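Local coordinates for GAF domain/HD domain protein (Geobacter sulfurreducens, PDB 3EEA) that is of unknown function but forms the GAF domain of a longer HD-domain protein to which phosphatase activity is only tentatively assigned, at residues 16-21 against 48-53; 34-39 against 112-117; 63-68 against 98-103. One frame throughout, in Å; residues are numbered along the deposited sequence.

Interaction 1: residues 16-21 against 48-53; sequences EVIKDL and PARSTG
Arg50 leaves its strand with CG anti to the backbone N (chi1 -180°), runs out extended and then bends at chi3 (-71°), which turns its guanidinium flat against the side chain of Lys19. The methylene CG of Lys19 lies 3.1 Å above the guanidinium plane, over its centre, and 3.3 Å from both Arg50 NE and Arg50 CZ. The two side chains cross obliquely, Lys19 CD following CG over the same group, and the lysine brings its own end close: Lys19 NZ stands 4.1 Å from Arg50 NH1. Two like charges thus share one small patch, and the carboxylate of Asp15, in a salt bridge with Arg50 NH2, is likely to offset part of the cost. Closer to the backbone the contact is apolar, with Ile18 CG2 resting on Arg50 CB at 3.8 Å. With an alanine at Arg50, Asp15 would probably lose its charged mate and the methylenes of Lys19 the flat surface they cover. This is a helix-on-sheet contact at an outermost strand of the GAF sheet within the chain. A classic beta bulge sets Ala49 and Arg50 together opposite Val36, while Ile18 goes on to pack against Val36 and Phe38 of strand 33-39. Neighbouring positions of the same helix, Val17 and Leu21, turn to helix 137-158.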
loop_
_atom_site.group_PDB
_atom_site.type_symbol
_atom_site.label_atom_id
_atom_site.label_comp_id
_atom_site.label_asym_id
_atom_site.label_seq_id
_atom_site.Cartn_x
_atom_site.Cartn_y
_atom_site.Cartn_z
ATOM N N GLU A 16 -13.824 2.887 3.428
ATOM C CA GLU A 16 -12.934 3.546 2.455
ATOM C C GLU A 16 -11.524 2.906 2.491
ATOM O O GLU A 16 -10.890 2.851 1.469
ATOM C CB GLU A 16 -12.761 5.040 2.667
ATOM C CG GLU A 16 -13.979 5.874 2.379
ATOM C CD GLU A 16 -14.240 6.069 0.898
ATOM O OE1 GLU A 16 -13.285 6.081 0.069
ATOM O OE2 GLU A 16 -15.417 6.271 0.586
ATOM N N VAL A 17 -11.060 2.501 3.666
ATOM C CA VAL A 17 -9.779 1.791 3.815
ATOM C C VAL A 17 -9.834 0.470 2.991
ATOM O O VAL A 17 -8.906 0.155 2.223
ATOM C CB VAL A 17 -9.422 1.544 5.288
ATOM C CG1 VAL A 17 -8.126 0.697 5.432
ATOM C CG2 VAL A 17 -9.220 2.920 6.063
ATOM N N ILE A 18 -10.931 -0.273 3.126
ATOM C CA ILE A 18 -11.082 -1.569 2.408
ATOM C C ILE A 18 -11.229 -1.395 0.885
ATOM O O ILE A 18 -10.676 -2.165 0.111
ATOM C CB ILE A 18 -12.261 -2.420 3.006
ATOM C CG1 ILE A 18 -11.917 -2.835 4.436
ATOM C CG2 ILE A 18 -12.552 -3.616 2.079
ATOM C CD1 ILE A 18 -10.571 -3.385 4.630
ATOM N N LYS A 19 -11.948 -0.385 0.455
ATOM C CA LYS A 19 -12.020 0.010 -0.964
ATOM C C LYS A 19 -10.629 0.343 -1.515
ATOM O O LYS A 19 -10.245 -0.114 -2.586
ATOM C CB LYS A 19 -12.907 1.250 -1.166
ATOM C CG LYS A 19 -14.390 1.010 -1.142
ATOM C CD LYS A 19 -15.177 2.269 -1.526
ATOM C CE LYS A 19 -15.084 2.564 -3.038
ATOM N NZ LYS A 19 -16.389 3.062 -3.577
ATOM N N ASP A 20 -9.888 1.175 -0.794
ATOM C CA ASP A 20 -8.576 1.580 -1.281
ATOM C C ASP A 20 -7.644 0.349 -1.326
ATOM O O ASP A 20 -6.893 0.185 -2.310
ATOM C CB ASP A 20 -7.956 2.663 -0.408
ATOM C CG ASP A 20 -8.622 4.016 -0.558
ATOM O OD1 ASP A 20 -9.352 4.257 -1.564
ATOM O OD2 ASP A 20 -8.411 4.858 0.376
ATOM N N LEU A 21 -7.679 -0.475 -0.275
ATOM C CA LEU A 21 -6.877 -1.743 -0.236
ATOM C C LEU A 21 -7.198 -2.616 -1.445
ATOM O O LEU A 21 -6.280 -3.079 -2.148
ATOM C CB LEU A 21 -7.113 -2.518 1.027
ATOM C CG LEU A 21 -6.503 -3.934 1.058
ATOM C CD1 LEU A 21 -4.954 -3.853 1.015
ATOM C CD2 LEU A 21 -6.940 -4.728 2.274
ATOM N N PRO A 48 -19.364 -10.583 5.391
ATOM C CA PRO A 48 -18.895 -9.968 4.122
ATOM C C PRO A 48 -18.808 -8.463 4.264
ATOM O O PRO A 48 -19.703 -7.840 4.867
ATOM C CB PRO A 48 -19.922 -10.400 3.076
ATOM C CG PRO A 48 -20.964 -11.125 3.837
ATOM C CD PRO A 48 -20.604 -11.346 5.238
ATOM N N ALA A 49 -17.688 -7.893 3.820
ATOM C CA ALA A 49 -17.454 -6.426 3.973
ATOM C C ALA A 49 -17.518 -5.740 2.607
ATOM O O ALA A 49 -18.331 -4.869 2.393
ATOM C CB ALA A 49 -16.117 -6.167 4.644
ATOM N N ARG A 50 -16.693 -6.184 1.676
ATOM C CA ARG A 50 -16.650 -5.680 0.328
ATOM C C ARG A 50 -16.022 -6.666 -0.644
ATOM O O ARG A 50 -15.040 -7.332 -0.318
ATOM C CB ARG A 50 -15.840 -4.404 0.312
ATOM C CG ARG A 50 -15.765 -3.826 -1.072
ATOM C CD ARG A 50 -15.277 -2.392 -1.013
ATOM N NE ARG A 50 -16.305 -1.525 -0.453
ATOM C CZ ARG A 50 -17.113 -0.775 -1.190
ATOM N NH1 ARG A 50 -17.017 -0.812 -2.512
ATOM N NH2 ARG A 50 -18.029 -0.006 -0.614
ATOM N N SER A 51 -16.573 -6.746 -1.851
ATOM C CA SER A 51 -15.966 -7.507 -2.947
ATOM C C SER A 51 -15.669 -6.609 -4.111
ATOM O O SER A 51 -16.341 -5.592 -4.287
ATOM C CB SER A 51 -16.932 -8.611 -3.419
ATOM O OG SER A 51 -18.134 -8.121 -4.023
ATOM N N THR A 52 -14.765 -7.041 -4.978
ATOM C CA THR A 52 -14.432 -6.348 -6.190
ATOM C C THR A 52 -14.164 -7.385 -7.250
ATOM O O THR A 52 -13.368 -8.319 -7.064
ATOM C CB THR A 52 -13.155 -5.489 -6.006
ATOM O OG1 THR A 52 -13.193 -4.863 -4.706
ATOM C CG2 THR A 52 -13.043 -4.486 -7.098
ATOM N N GLY A 53 -14.810 -7.208 -8.397
ATOM C CA GLY A 53 -14.674 -8.115 -9.508
ATOM C C GLY A 53 -15.517 -9.365 -9.565
ATOM O O GLY A 53 -15.297 -10.197 -10.438
#

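Interaction 2: residues 34-39 against 112-117; sequences IAVYFF and VPMVVR
Phe38 and Met114 meet between strands that run in roughly the same direction, the axes of 34-39 and 112-116 passing 8.7 Å apart at a crossing angle of -43°. They are not neighbours in the sheet: strand 119-129 runs between them, antiparallel to both, so that side chains alone bridge the gap. Met114 does most of the reaching. Its chain bends at chi3 (44°), swinging the methyl CE to the rim of the Phe38 ring, in the ring plane and 3.9 Å from Phe38 CE1. The sulfur joins in a Met-aromatic contact in which Met114 SD, 5.3 Å from the centroid of the Phe38 ring, sits oblique to it, 65° off its normal. On its way Met114 SD also touches Val36 CG1 at 4.2 Å. Helices 14-28 and 137-158 roof this side of the sheet: Phe38 packs on Ile18 and Val154, Met114 on Val147. Beneath, Met114 rests on Ile121 and Val124 of the intervening strand. With no hydrogen bond crossing between the two segments, cohesion comes from dispersion and the polarisable thioether, which suits a buried hydrophobic layer between sheet and helices.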
loop_
_atom_site.group_PDB
_atom_site.type_symbol
_atom_site.label_atom_id
_atom_site.label_comp_id
_atom_site.label_asym_id
_atom_site.label_seq_id
_atom_site.Cartn_x
_atom_site.Cartn_y
_atom_site.Cartn_z
ATOM N N ILE A 34 -11.592 -10.181 -5.577
ATOM C CA ILE A 34 -11.192 -10.023 -4.179
ATOM C C ILE A 34 -12.443 -9.897 -3.322
ATOM O O ILE A 34 -13.397 -9.204 -3.696
ATOM C CB ILE A 34 -10.314 -8.748 -3.956
ATOM C CG1 ILE A 34 -9.174 -8.751 -4.967
ATOM C CG2 ILE A 34 -9.862 -8.661 -2.479
ATOM C CD1 ILE A 34 -8.120 -7.601 -4.842
ATOM N N ALA A 35 -12.477 -10.638 -2.222
ATOM C CA ALA A 35 -13.599 -10.645 -1.312
ATOM C C ALA A 35 -13.080 -10.432 0.117
ATOM O O ALA A 35 -12.264 -11.232 0.588
ATOM C CB ALA A 35 -14.353 -11.970 -1.420
ATOM N N VAL A 36 -13.543 -9.374 0.793
ATOM C CA VAL A 36 -13.056 -9.008 2.095
ATOM C C VAL A 36 -14.153 -9.214 3.104
ATOM O O VAL A 36 -15.292 -8.818 2.855
ATOM C CB VAL A 36 -12.573 -7.501 2.152
ATOM C CG1 VAL A 36 -12.030 -7.190 3.588
ATOM C CG2 VAL A 36 -11.581 -7.234 1.031
ATOM N N TYR A 37 -13.793 -9.820 4.230
ATOM C CA TYR A 37 -14.680 -10.083 5.347
ATOM C C TYR A 37 -14.100 -9.585 6.668
ATOM O O TYR A 37 -12.863 -9.580 6.867
ATOM C CB TYR A 37 -14.825 -11.582 5.522
ATOM C CG TYR A 37 -15.542 -12.284 4.398
ATOM C CD1 TYR A 37 -16.884 -12.710 4.533
ATOM C CD2 TYR A 37 -14.897 -12.527 3.193
ATOM C CE1 TYR A 37 -17.535 -13.335 3.481
ATOM C CE2 TYR A 37 -15.537 -13.203 2.166
ATOM C CZ TYR A 37 -16.844 -13.591 2.308
ATOM O OH TYR A 37 -17.452 -14.220 1.261
ATOM N N PHE A 38 -14.977 -9.214 7.603
ATOM C CA PHE A 38 -14.537 -8.928 8.948
ATOM C C PHE A 38 -14.931 -10.041 9.898
ATOM O O PHE A 38 -15.973 -10.674 9.716
ATOM C CB PHE A 38 -15.113 -7.609 9.417
ATOM C CG PHE A 38 -14.508 -6.410 8.762
ATOM C CD1 PHE A 38 -13.122 -6.259 8.695
ATOM C CD2 PHE A 38 -15.306 -5.415 8.246
ATOM C CE1 PHE A 38 -12.568 -5.147 8.100
ATOM C CE2 PHE A 38 -14.754 -4.270 7.650
ATOM C CZ PHE A 38 -13.393 -4.138 7.577
ATOM N N PHE A 39 -14.111 -10.265 10.915
ATOM C CA PHE A 39 -14.412 -11.299 11.908
ATOM C C PHE A 39 -15.273 -10.672 12.994
ATOM O O PHE A 39 -14.883 -9.653 13.580
ATOM C CB PHE A 39 -13.164 -11.872 12.518
ATOM C CG PHE A 39 -13.425 -13.105 13.368
ATOM C CD1 PHE A 39 -13.943 -14.244 12.808
ATOM C CD2 PHE A 39 -13.143 -13.099 14.720
ATOM C CE1 PHE A 39 -14.167 -15.392 13.577
ATOM C CE2 PHE A 39 -13.378 -14.236 15.499
ATOM C CZ PHE A 39 -13.891 -15.382 14.908
ATOM N N VAL A 112 -5.952 -14.783 3.007
ATOM C CA VAL A 112 -5.006 -14.031 3.806
ATOM C C VAL A 112 -5.729 -13.417 5.015
ATOM O O VAL A 112 -6.616 -12.546 4.867
ATOM C CB VAL A 112 -4.306 -12.938 3.013
ATOM C CG1 VAL A 112 -3.317 -12.193 3.909
ATOM C CG2 VAL A 112 -3.579 -13.543 1.793
ATOM N N PRO A 113 -5.338 -13.848 6.228
ATOM C CA PRO A 113 -6.023 -13.301 7.401
ATOM C C PRO A 113 -5.573 -11.887 7.624
ATOM O O PRO A 113 -4.412 -11.571 7.335
ATOM C CB PRO A 113 -5.549 -14.168 8.569
ATOM C CG PRO A 113 -4.326 -14.820 8.120
ATOM C CD PRO A 113 -4.391 -14.926 6.575
ATOM N N MET A 114 -6.489 -11.042 8.088
ATOM C CA MET A 114 -6.132 -9.672 8.553
ATOM C C MET A 114 -5.734 -9.826 10.020
ATOM O O MET A 114 -6.568 -10.105 10.882
ATOM C CB MET A 114 -7.314 -8.715 8.389
ATOM C CG MET A 114 -7.847 -8.569 6.970
ATOM S SD MET A 114 -9.342 -7.454 6.842
ATOM C CE MET A 114 -8.772 -6.161 7.894
ATOM N N VAL A 115 -4.441 -9.709 10.294
ATOM C CA VAL A 115 -3.906 -9.950 11.611
ATOM C C VAL A 115 -3.266 -8.658 12.151
ATOM O O VAL A 115 -2.490 -7.949 11.442
ATOM C CB VAL A 115 -2.805 -11.017 11.537
ATOM C CG1 VAL A 115 -2.167 -11.225 12.899
ATOM C CG2 VAL A 115 -3.346 -12.317 10.979
ATOM N N VAL A 116 -3.633 -8.343 13.372
ATOM C CA VAL A 116 -3.039 -7.241 14.103
ATOM C C VAL A 116 -2.558 -7.790 15.407
ATOM O O VAL A 116 -3.362 -8.292 16.249
ATOM C CB VAL A 116 -4.051 -6.109 14.331
ATOM C CG1 VAL A 116 -3.437 -4.944 15.148
ATOM C CG2 VAL A 116 -4.461 -5.611 12.998
ATOM N N ARG A 117 -1.229 -7.743 15.505
ATOM C CA ARG A 117 -0.464 -8.359 16.556
ATOM C C ARG A 117 -0.825 -9.830 16.526
ATOM O O ARG A 117 -0.543 -10.483 15.499
ATOM C CB ARG A 117 -0.695 -7.629 17.877
ATOM C CG ARG A 117 0.206 -6.391 17.883
ATOM C CD ARG A 117 -0.208 -5.308 18.840
ATOM N NE ARG A 117 0.829 -4.271 18.809
ATOM C CZ ARG A 117 0.660 -3.000 19.168
ATOM N NH1 ARG A 117 -0.519 -2.565 19.605
ATOM N NH2 ARG A 117 1.686 -2.159 19.087
#

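Interaction 3: residues 63-68 against 98-103; sequences REMPLA and PKLRKL
The helix that carries Lys99 and Leu100 to Met65 is tied at its start through the carbonyl O of Pro98, which receives the backbone N of Lys102 at 3.3 Å and, weakly, Lys102 NZ at 3.5 Å. One residue on, Leu103 N bonds to Lys99 O at 3.1 Å. Across from it, Met65 is the first residue to depart from helical geometry after helix 59-64. Its side chain is fully extended through chi1 and chi2 (both -179°), which carries SD across to the helix, and bends only at its last torsion, where CE turns off. Lys99 comes back the other way alongside it, folded at its last two torsions, and sets NZ 3.4 Å from Met65 SD. Beyond the sulfur, Met65 CE approaches Leu100 CD2 at 4.3 Å. Ile72 packs against both Leu67 and Leu100. Met65, Leu67 and Leu103 belong to the pocket that holds a polyether molecule, probably taken up from the crystallisation medium. A thioether is a weak partner for an ammonium group, so any electrostatic attraction here is likely to be modest, while methionine and leucines give the pocket an apolar wall.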
loop_
_atom_site.group_PDB
_atom_site.type_symbol
_atom_site.label_atom_id
_atom_site.label_comp_id
_atom_site.label_asym_id
_atom_site.label_seq_id
_atom_site.Cartn_x
_atom_site.Cartn_y
_atom_site.Cartn_z
ATOM N N ARG A 63 -23.045 -11.104 -0.515
ATOM C CA ARG A 63 -23.568 -10.171 0.488
ATOM C C ARG A 63 -24.381 -10.863 1.585
ATOM O O ARG A 63 -24.467 -10.339 2.699
ATOM C CB ARG A 63 -24.379 -9.073 -0.147
ATOM C CG ARG A 63 -23.571 -8.180 -1.055
ATOM C CD ARG A 63 -23.934 -6.712 -0.878
ATOM N NE ARG A 63 -24.782 -6.291 -1.965
ATOM C CZ ARG A 63 -24.475 -5.376 -2.877
ATOM N NH1 ARG A 63 -23.314 -4.718 -2.851
ATOM N NH2 ARG A 63 -25.359 -5.110 -3.833
ATOM N N GLU A 64 -24.928 -12.028 1.311
ATOM C CA GLU A 64 -25.780 -12.686 2.290
ATOM C C GLU A 64 -25.154 -13.869 3.022
ATOM O O GLU A 64 -25.789 -14.426 3.907
ATOM C CB GLU A 64 -27.062 -13.156 1.617
ATOM C CG GLU A 64 -26.955 -14.377 0.759
ATOM C CD GLU A 64 -28.257 -14.565 -0.024
ATOM O OE1 GLU A 64 -29.160 -13.731 0.135
ATOM O OE2 GLU A 64 -28.405 -15.535 -0.772
ATOM N N MET A 65 -23.973 -14.294 2.626
ATOM C CA MET A 65 -23.372 -15.563 3.115
ATOM C C MET A 65 -22.234 -15.334 4.149
ATOM O O MET A 65 -21.077 -15.085 3.778
ATOM C CB MET A 65 -22.880 -16.358 1.899
ATOM C CG MET A 65 -22.234 -17.713 2.178
ATOM S SD MET A 65 -21.627 -18.634 0.716
ATOM C CE MET A 65 -20.281 -17.585 0.078
ATOM N N PRO A 66 -22.536 -15.430 5.458
ATOM C CA PRO A 66 -21.411 -15.429 6.391
ATOM C C PRO A 66 -20.582 -16.717 6.251
ATOM O O PRO A 66 -21.090 -17.737 5.756
ATOM C CB PRO A 66 -22.084 -15.389 7.763
ATOM C CG PRO A 66 -23.402 -16.111 7.537
ATOM C CD PRO A 66 -23.837 -15.696 6.136
ATOM N N LEU A 67 -19.324 -16.666 6.666
ATOM C CA LEU A 67 -18.463 -17.823 6.580
ATOM C C LEU A 67 -18.103 -18.262 8.017
ATOM O O LEU A 67 -17.408 -17.557 8.726
ATOM C CB LEU A 67 -17.194 -17.514 5.789
ATOM C CG LEU A 67 -17.242 -17.056 4.319
ATOM C CD1 LEU A 67 -15.782 -16.800 3.808
ATOM C CD2 LEU A 67 -17.966 -18.056 3.400
ATOM N N ALA A 68 -18.564 -19.449 8.407
ATOM C CA ALA A 68 -18.391 -19.977 9.774
ATOM C C ALA A 68 -17.256 -21.020 9.819
ATOM O O ALA A 68 -17.305 -22.063 9.133
ATOM C CB ALA A 68 -19.716 -20.562 10.243
ATOM N N PRO A 98 -19.273 -28.580 0.339
ATOM C CA PRO A 98 -19.728 -28.910 -1.019
ATOM C C PRO A 98 -20.155 -27.686 -1.832
ATOM O O PRO A 98 -19.771 -27.561 -2.999
ATOM C CB PRO A 98 -20.939 -29.821 -0.760
ATOM C CG PRO A 98 -20.588 -30.527 0.509
ATOM C CD PRO A 98 -19.759 -29.567 1.329
ATOM N N LYS A 99 -20.949 -26.802 -1.224
ATOM C CA LYS A 99 -21.348 -25.542 -1.866
ATOM C C LYS A 99 -20.108 -24.775 -2.390
ATOM O O LYS A 99 -20.086 -24.336 -3.557
ATOM C CB LYS A 99 -22.197 -24.673 -0.904
ATOM C CG LYS A 99 -22.397 -23.200 -1.342
ATOM C CD LYS A 99 -23.684 -22.515 -0.813
ATOM C CE LYS A 99 -23.872 -22.552 0.738
ATOM N NZ LYS A 99 -22.982 -21.602 1.519
ATOM N N LEU A 100 -19.071 -24.669 -1.559
ATOM C CA LEU A 100 -17.898 -23.842 -1.902
ATOM C C LEU A 100 -17.003 -24.516 -2.947
ATOM O O LEU A 100 -16.502 -23.835 -3.846
ATOM C CB LEU A 100 -17.086 -23.491 -0.650
ATOM C CG LEU A 100 -17.759 -22.431 0.235
ATOM C CD1 LEU A 100 -17.129 -22.311 1.632
ATOM C CD2 LEU A 100 -17.774 -21.056 -0.475
ATOM N N ARG A 101 -16.840 -25.847 -2.858
ATOM C CA ARG A 101 -16.106 -26.592 -3.893
ATOM C C ARG A 101 -16.671 -26.323 -5.304
ATOM O O ARG A 101 -15.919 -26.182 -6.275
ATOM C CB ARG A 101 -16.136 -28.093 -3.622
ATOM C CG ARG A 101 -15.322 -28.529 -2.443
ATOM C CD ARG A 101 -15.307 -30.038 -2.315
ATOM N NE ARG A 101 -15.254 -30.431 -0.898
ATOM C CZ ARG A 101 -16.245 -31.014 -0.211
ATOM N NH1 ARG A 101 -17.408 -31.330 -0.785
ATOM N NH2 ARG A 101 -16.067 -31.306 1.074
ATOM N N LYS A 102 -17.989 -26.238 -5.407
ATOM C CA LYS A 102 -18.613 -26.045 -6.697
ATOM C C LYS A 102 -18.424 -24.620 -7.136
ATOM O O LYS A 102 -18.013 -24.378 -8.272
ATOM C CB LYS A 102 -20.097 -26.406 -6.661
ATOM C CG LYS A 102 -20.359 -27.895 -6.499
ATOM C CD LYS A 102 -21.816 -28.260 -6.827
ATOM C CE LYS A 102 -22.831 -27.710 -5.785
ATOM N NZ LYS A 102 -22.802 -28.418 -4.455
ATOM N N LEU A 103 -18.694 -23.688 -6.230
ATOM C CA LEU A 103 -18.577 -22.276 -6.546
ATOM C C LEU A 103 -17.165 -21.911 -7.028
ATOM O O LEU A 103 -17.032 -21.154 -7.983
ATOM C CB LEU A 103 -18.999 -21.396 -5.354
ATOM C CG LEU A 103 -20.475 -20.996 -5.333
ATOM C CD1 LEU A 103 -21.382 -22.114 -5.864
ATOM C CD2 LEU A 103 -20.879 -20.518 -3.920
#

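Overall arrangement
The three contacts show a GAF domain using both faces of one antiparallel sheet. Interactions 1 and 2, centres about 11 Å apart, lie on the face covered by helices 14-28 and 137-158 and share the pairing of strands 33-39 and 46-52 through a probable hydrogen bond, Ala49 N to Val36 O at 2.7 Å. Tyr37 turns to the other face, its side chain about 3 Å from the bound polyether. There it meets interaction 3, Tyr37 CZ lying 3.7 Å from Leu67 CD1, although interactions 2 and 3 have centres about 17 Å apart. In the chain, interaction 3 falls between the segments of interaction 2. Pro48 CG packs 3.8 Å from Arg63 O.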